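Local coordinates for protein NADPH-flavin oxidoreductase (Helicobacter pylori, PDB 2H0U) that binds flavin mononucleotide as a dimeric member of the nitroreductase family and probably uses NADPH to reduce flavins or nitrogen-containing compounds, at residues A[130-133]-A[134-138]; A[88-91]-A[92-95]; A[33-36]-A[37-40]. One frame throughout, in Å; residues are numbered along the deposited sequence.

Interaction 1 of 3, residues A[130-133]-A[134-138]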
loop_
_atom_site.group_PDB
_atom_site.type_symbol
_atom_site.label_atom_id
_atom_site.label_comp_id
_atom_site.label_asym_id
_atom_site.label_seq_id
_atom_site.Cartn_x
_atom_site.Cartn_y
_atom_site.Cartn_z
ATOM N N SER A 130 20.107 1.976 4.608
ATOM C CA SER A 130 20.303 0.992 5.666
ATOM C C SER A 130 19.525 -0.251 5.295
ATOM O O SER A 130 18.593 -0.209 4.462
ATOM C CB SER A 130 19.810 1.549 7.007
ATOM O OG SER A 130 18.384 1.533 7.069
ATOM N N GLU A 131 19.851 -1.365 5.922
ATOM C CA GLU A 131 19.060 -2.572 5.659
ATOM C C GLU A 131 17.559 -2.375 5.984
ATOM O O GLU A 131 16.676 -2.769 5.193
ATOM C CB GLU A 131 19.691 -3.785 6.359
ATOM C CG GLU A 131 20.964 -4.319 5.585
ATOM C CD GLU A 131 20.737 -4.475 4.029
ATOM O OE1 GLU A 131 19.860 -5.290 3.586
ATOM O OE2 GLU A 131 21.443 -3.763 3.246
ATOM N N ARG A 132 17.268 -1.726 7.109
ATOM C CA ARG A 132 15.872 -1.497 7.498
ATOM C C ARG A 132 15.126 -0.579 6.531
ATOM O O ARG A 132 13.972 -0.885 6.165
ATOM C CB ARG A 132 15.798 -0.980 8.948
ATOM C CG ARG A 132 14.426 -0.438 9.363
ATOM C CD ARG A 132 13.523 -1.588 9.701
ATOM N NE ARG A 132 12.189 -1.228 10.206
ATOM C CZ ARG A 132 11.854 -1.210 11.497
ATOM N NH1 ARG A 132 12.771 -1.436 12.446
ATOM N NH2 ARG A 132 10.607 -0.927 11.853
ATOM N N SER A 133 15.745 0.534 6.096
ATOM C CA SER A 133 15.067 1.447 5.175
ATOM C C SER A 133 14.781 0.763 3.828
ATOM O O SER A 133 13.705 0.969 3.236
ATOM C CB SER A 133 15.828 2.804 5.057
ATOM O OG SER A 133 17.075 2.626 4.427
ATOM N N LEU A 134 15.725 -0.078 3.384
ATOM C CA LEU A 134 15.551 -0.840 2.121
ATOM C C LEU A 134 14.418 -1.826 2.260
ATOM O O LEU A 134 13.609 -1.997 1.345
ATOM C CB LEU A 134 16.847 -1.615 1.771
ATOM C CG LEU A 134 17.935 -0.741 1.093
ATOM C CD1 LEU A 134 19.269 -1.474 1.169
ATOM C CD2 LEU A 134 17.589 -0.335 -0.359
ATOM N N PHE A 135 14.415 -2.547 3.375
ATOM C CA PHE A 135 13.335 -3.510 3.643
ATOM C C PHE A 135 11.958 -2.818 3.714
ATOM O O PHE A 135 10.980 -3.286 3.087
ATOM C CB PHE A 135 13.579 -4.294 4.921
ATOM C CG PHE A 135 12.421 -5.155 5.254
ATOM C CD1 PHE A 135 12.202 -6.317 4.529
ATOM C CD2 PHE A 135 11.463 -4.716 6.143
ATOM C CE1 PHE A 135 11.061 -7.106 4.787
ATOM C CE2 PHE A 135 10.329 -5.500 6.408
ATOM C CZ PHE A 135 10.136 -6.689 5.717
ATOM N N ASP A 136 11.878 -1.705 4.440
ATOM C CA ASP A 136 10.578 -1.018 4.545
ATOM C C ASP A 136 10.104 -0.450 3.210
ATOM O O ASP A 136 8.905 -0.355 2.983
ATOM C CB ASP A 136 10.573 0.060 5.614
ATOM C CG ASP A 136 10.480 -0.510 7.013
ATOM O OD1 ASP A 136 9.966 -1.641 7.187
ATOM O OD2 ASP A 136 10.928 0.173 7.956
ATOM N N TRP A 137 11.047 -0.050 2.351
ATOM C CA TRP A 137 10.709 0.362 0.978
ATOM C C TRP A 137 10.039 -0.784 0.159
ATOM O O TRP A 137 8.984 -0.603 -0.455
ATOM C CB TRP A 137 11.940 0.909 0.237
ATOM C CG TRP A 137 11.662 1.181 -1.220
ATOM C CD1 TRP A 137 10.901 2.205 -1.749
ATOM C CD2 TRP A 137 12.134 0.403 -2.330
ATOM N NE1 TRP A 137 10.887 2.094 -3.130
ATOM C CE2 TRP A 137 11.647 1.008 -3.502
ATOM C CE3 TRP A 137 12.935 -0.763 -2.437
ATOM C CZ2 TRP A 137 11.928 0.496 -4.788
ATOM C CZ3 TRP A 137 13.218 -1.275 -3.713
ATOM C CH2 TRP A 137 12.715 -0.619 -4.882
ATOM N N ALA A 138 10.613 -1.977 0.222
ATOM C CA ALA A 138 10.015 -3.146 -0.440
ATOM C C ALA A 138 8.688 -3.488 0.206
ATOM O O ALA A 138 7.733 -3.940 -0.479
ATOM C CB ALA A 138 10.969 -4.347 -0.369
HETATM O O HOH W 1 8.914 0.932 9.631
#
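Arg-132 and Asp-136, one turn apart at the start of helix 131-155, are joined by an i to i+4 salt bridge laid over the backbone bond of the same pair. The arginine chain can be followed outward. CB points away from 134-138, and the bend at chi2 (80°) brings the chain back: CG lies 3.8 Å and CD 3.6 Å from Asp-136 OD2, and NE then donates to that oxygen over 2.9 Å. The bond is moderately bent at 148°. It enters on the syn side but tilted out of the carboxylate plane, and the oxygen stands somewhat off the guanidinium plane, near its edge; with the planes 77° apart the groups meet through one oxygen. Beyond CZ the two terminal nitrogens turn to the second subunit, NH1 to the carbonyl of its Lys-127 and NH2, weakly, to that of its Met-126. A water donates to Asp-136 OD2 over 2.7 Å and is held weakly by NH2.

At the first turn Ser-130 and Ser-133 form a capping box. Ser-133 N gives Ser-130 OG a nearly straight 3.0 Å bond, and Ser-130 N returns a 3.1 Å bond to Ser-133 OG. Leu-134 N then reaches Ser-130 O at 3.1 Å, opening the regular ladder that continues from Phe-135, Asp-136 and Trp-137.

Asp-136 OD1 forms a salt bridge with Lys-140 of the second subunit, and Trp-137 NE1 donates to Glu-164 of that subunit, a residue that binds FMN. The buried carboxylate, which packs against Asp-136 of the second subunit, has a cationic partner from each chain; these probably favour its ionised form and offset the closeness of two acids. The chemistry ties a capped helix start directly to the dimer interface.

Interaction 2 of 3, residues A[88-91]-A[92-95]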
loop_
_atom_site.group_PDB
_atom_site.type_symbol
_atom_site.label_atom_id
_atom_site.label_comp_id
_atom_site.label_asym_id
_atom_site.label_seq_id
_atom_site.Cartn_x
_atom_site.Cartn_y
_atom_site.Cartn_z
ATOM N N GLY A 88 17.392 -6.020 0.935
ATOM C CA GLY A 88 18.623 -5.613 0.222
ATOM C C GLY A 88 18.401 -5.516 -1.283
ATOM O O GLY A 88 19.235 -5.956 -2.062
ATOM N N VAL A 89 17.303 -4.894 -1.679
ATOM C CA VAL A 89 16.918 -4.849 -3.100
ATOM C C VAL A 89 17.540 -3.560 -3.647
ATOM O O VAL A 89 16.897 -2.503 -3.668
ATOM C CB VAL A 89 15.393 -4.883 -3.286
ATOM C CG1 VAL A 89 15.023 -4.718 -4.746
ATOM C CG2 VAL A 89 14.820 -6.230 -2.781
ATOM N N THR A 90 18.808 -3.671 -4.019
ATOM C CA THR A 90 19.660 -2.522 -4.379
ATOM C C THR A 90 20.093 -2.659 -5.836
ATOM O O THR A 90 19.976 -3.734 -6.390
ATOM C CB THR A 90 20.930 -2.425 -3.504
ATOM O OG1 THR A 90 21.703 -3.633 -3.605
ATOM C CG2 THR A 90 20.588 -2.125 -2.043
ATOM N N TYR A 91 20.648 -1.586 -6.420
ATOM C CA TYR A 91 20.971 -1.557 -7.829
ATOM C C TYR A 91 21.951 -2.659 -8.214
ATOM O O TYR A 91 21.926 -3.135 -9.336
ATOM C CB TYR A 91 21.575 -0.204 -8.206
ATOM C CG TYR A 91 23.062 -0.084 -7.957
ATOM C CD1 TYR A 91 23.967 -0.096 -9.015
ATOM C CD2 TYR A 91 23.570 0.064 -6.665
ATOM C CE1 TYR A 91 25.334 0.049 -8.802
ATOM C CE2 TYR A 91 24.961 0.191 -6.443
ATOM C CZ TYR A 91 25.826 0.178 -7.513
ATOM O OH TYR A 91 27.189 0.315 -7.295
ATOM N N ASP A 92 22.800 -3.050 -7.266
ATOM C CA ASP A 92 23.846 -4.036 -7.493
ATOM C C ASP A 92 23.478 -5.407 -6.942
ATOM O O ASP A 92 24.323 -6.298 -6.878
ATOM C CB ASP A 92 25.170 -3.563 -6.892
ATOM C CG ASP A 92 25.085 -3.288 -5.371
ATOM O OD1 ASP A 92 23.995 -2.929 -4.843
ATOM O OD2 ASP A 92 26.153 -3.412 -4.699
ATOM N N SER A 93 22.218 -5.594 -6.558
ATOM C CA SER A 93 21.851 -6.858 -5.938
ATOM C C SER A 93 21.593 -7.955 -6.997
ATOM O O SER A 93 21.180 -7.664 -8.133
ATOM C CB SER A 93 20.633 -6.680 -5.043
ATOM O OG SER A 93 19.496 -6.428 -5.831
ATOM N N ASP A 94 21.824 -9.205 -6.609
ATOM C CA ASP A 94 21.503 -10.340 -7.484
ATOM C C ASP A 94 20.016 -10.330 -7.904
ATOM O O ASP A 94 19.718 -10.647 -9.063
ATOM C CB ASP A 94 21.840 -11.680 -6.820
ATOM C CG ASP A 94 23.345 -11.926 -6.685
ATOM O OD1 ASP A 94 24.150 -11.299 -7.407
ATOM O OD2 ASP A 94 23.714 -12.767 -5.836
ATOM N N TYR A 95 19.102 -9.986 -6.981
ATOM C CA TYR A 95 17.668 -10.045 -7.275
ATOM C C TYR A 95 17.266 -9.041 -8.371
ATOM O O TYR A 95 16.476 -9.356 -9.273
ATOM C CB TYR A 95 16.784 -9.748 -6.015
ATOM C CG TYR A 95 15.327 -9.738 -6.412
ATOM C CD1 TYR A 95 14.686 -10.920 -6.789
ATOM C CD2 TYR A 95 14.622 -8.535 -6.530
ATOM C CE1 TYR A 95 13.343 -10.928 -7.210
ATOM C CE2 TYR A 95 13.289 -8.519 -6.973
ATOM C CZ TYR A 95 12.661 -9.720 -7.303
ATOM O OH TYR A 95 11.357 -9.722 -7.744
#
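Thr-90 meets Asp-92 and Ser-93 in a tight turn that leads into helix 94-102, and its carbonyl oxygen is the acceptor at the centre. Two donors of Ser-93 converge on Thr-90 O, and they arrive differently. Ser-93 OG, 2.8 Å from Thr-90 O, lies in the carbonyl plane on a lone pair, whereas Ser-93 N, 2.9 Å from Thr-90 O, sits well above that plane. The backbone bond closes a type I beta turn from Thr-90 to Ser-93.

On the side-chain face of the turn, Thr-90 OG1 donates to Asp-92 OD1 over 2.7 Å, meeting it on the syn side but 32° out of the carboxylate plane. Asp-92 CG stands between its own backbone N and carbonyl carbon (chi1 58°), which folds the acid back over the Tyr-91 ring. Its CB lies 3.8 Å from the ring centroid, almost on the normal, in a CH-pi contact, and the carboxylate is stacked 19° from parallel to the ring.

Further out, Tyr-91 rests on Gln-116, Ile-118 and Lys-119 of helix 113-125, while its carbonyl accepts from Tyr-108. Gln-122 of the same helix donates to Val-89 O. Val-89 CG1 touches the edge of the Tyr-95 ring, whose hydroxyl is hydrogen-bonded to Leu-46 O and to Trp-207 NE1 of the second subunit.

Ser-93 occupies the N-cap of helix 94-102, and its OG also accepts from Val-96 N. That single hydroxyl thus gives its proton to the turn and its lone pair to the helix, so the closing residue of the turn is also the cap of the helix.

Interaction 3 of 3, residues A[33-36]-A[37-40]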
loop_
_atom_site.group_PDB
_atom_site.type_symbol
_atom_site.label_atom_id
_atom_site.label_comp_id
_atom_site.label_asym_id
_atom_site.label_seq_id
_atom_site.Cartn_x
_atom_site.Cartn_y
_atom_site.Cartn_z
ATOM N N LEU A 33 -7.849 -14.093 -6.874
ATOM C CA LEU A 33 -7.298 -13.117 -5.922
ATOM C C LEU A 33 -5.777 -13.196 -5.878
ATOM O O LEU A 33 -5.103 -12.178 -5.806
ATOM C CB LEU A 33 -7.936 -13.295 -4.515
ATOM C CG LEU A 33 -9.411 -12.917 -4.375
ATOM C CD1 LEU A 33 -9.914 -13.226 -2.985
ATOM C CD2 LEU A 33 -9.685 -11.426 -4.738
ATOM N N VAL A 34 -5.223 -14.396 -5.977
ATOM C CA VAL A 34 -3.753 -14.544 -5.980
ATOM C C VAL A 34 -3.205 -13.870 -7.248
ATOM O O VAL A 34 -2.184 -13.173 -7.204
ATOM C CB VAL A 34 -3.316 -16.040 -5.988
ATOM C CG1 VAL A 34 -1.776 -16.127 -6.202
ATOM C CG2 VAL A 34 -3.695 -16.688 -4.694
ATOM N N GLU A 35 -3.918 -14.069 -8.350
ATOM C CA GLU A 35 -3.588 -13.373 -9.597
ATOM C C GLU A 35 -3.601 -11.845 -9.468
ATOM O O GLU A 35 -2.708 -11.163 -9.985
ATOM C CB GLU A 35 -4.476 -13.881 -10.749
ATOM C CG GLU A 35 -4.180 -13.239 -12.117
ATOM C CD GLU A 35 -2.833 -13.652 -12.730
ATOM O OE1 GLU A 35 -2.106 -14.540 -12.201
ATOM O OE2 GLU A 35 -2.534 -13.131 -13.812
ATOM N N VAL A 36 -4.616 -11.299 -8.797
ATOM C CA VAL A 36 -4.635 -9.865 -8.467
ATOM C C VAL A 36 -3.321 -9.444 -7.777
ATOM O O VAL A 36 -2.699 -8.443 -8.161
ATOM C CB VAL A 36 -5.887 -9.497 -7.607
ATOM C CG1 VAL A 36 -5.829 -8.043 -7.097
ATOM C CG2 VAL A 36 -7.172 -9.701 -8.439
ATOM N N GLY A 37 -2.874 -10.249 -6.809
ATOM C CA GLY A 37 -1.632 -10.001 -6.051
ATOM C C GLY A 37 -0.431 -10.102 -6.976
ATOM O O GLY A 37 0.449 -9.253 -6.925
ATOM N N ARG A 38 -0.414 -11.120 -7.836
ATOM C CA ARG A 38 0.672 -11.259 -8.857
ATOM C C ARG A 38 0.813 -10.023 -9.774
ATOM O O ARG A 38 1.914 -9.562 -10.058
ATOM C CB ARG A 38 0.453 -12.501 -9.727
ATOM C CG ARG A 38 1.687 -12.867 -10.558
ATOM C CD ARG A 38 1.490 -14.180 -11.347
ATOM N NE ARG A 38 0.634 -13.957 -12.520
ATOM C CZ ARG A 38 1.068 -13.576 -13.725
ATOM N NH1 ARG A 38 2.375 -13.399 -13.951
ATOM N NH2 ARG A 38 0.173 -13.385 -14.713
ATOM N N LEU A 39 -0.315 -9.456 -10.151
ATOM C CA LEU A 39 -0.349 -8.357 -11.122
ATOM C C LEU A 39 -0.186 -6.982 -10.507
ATOM O O LEU A 39 -0.174 -5.981 -11.242
ATOM C CB LEU A 39 -1.668 -8.407 -11.907
ATOM C CG LEU A 39 -1.806 -9.702 -12.723
ATOM C CD1 LEU A 39 -3.192 -9.707 -13.293
ATOM C CD2 LEU A 39 -0.759 -9.756 -13.878
ATOM N N ALA A 40 -0.043 -6.894 -9.181
ATOM C CA ALA A 40 0.152 -5.579 -8.567
ATOM C C ALA A 40 1.384 -4.841 -9.080
ATOM O O ALA A 40 2.409 -5.473 -9.403
ATOM C CB ALA A 40 0.227 -5.700 -7.025
#
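Leu-33 O receives Gly-37 N at 3.1 Å, an ordinary rung in the last turns of helix 27-38, while the leucine side chain turns off to Ala-152 of helix 131-155. Val-34 follows: its carbonyl accepts from Arg-38 N at 2.8 Å, and its side chain packs on Tyr-213 of the second subunit.

Glu-35 carries the contact. With CG anti to the backbone N (chi1 -178°) and the chain bent at chi2, its carboxylate runs alongside the arginine tip and is gripped side-on. Arg-38 NE reaches Glu-35 OE1 at 2.8 Å in a nearly straight bond (174°), from above the carboxylate plane. Arg-38 NH2 donates to Glu-35 OE2 at 2.9 Å on the syn side. Both oxygens lie close to the guanidinium plane, which is turned 38° from the carboxylate, and this pairing restricts rotation of both groups. Leu-39 lies across the acid, its CD1 3.5 Å from Glu-35 OE2, and its N donates to Glu-35 O.

Val-36 faces Asn-148 and Ala-152, and its carbonyl accepts a weak second bond from Leu-39 N.

The remaining arginine nitrogen, NH1, bonds to Trp-207 O of the second subunit, whose neighbouring FMN-binding Arg-206 donates to Ala-40 O. This is an i to i+3 bidentate salt bridge in the last turn of a helix, set in the intertwined dimer interface of the nitroreductase fold.

From the N terminus the chain passes first through interaction 3, at the end of helix 27-38, then through strands 49-54 and 79-86 to interaction 2, and after helix 113-125 to interaction 1. The three follow in series, neither nested nor crossed, and each closes only a local turn. Interactions 1 and 2 touch: Leu-134 CD1 packs 3.5 Å from Thr-90 CG2, which sets the start of helix 131-155 against the loop after strand 79-86. Interaction 3 lies with its centre about 23 Å from the centre of either of the others, yet its helix rests on a later part of helix 131-155. All three reach the second subunit.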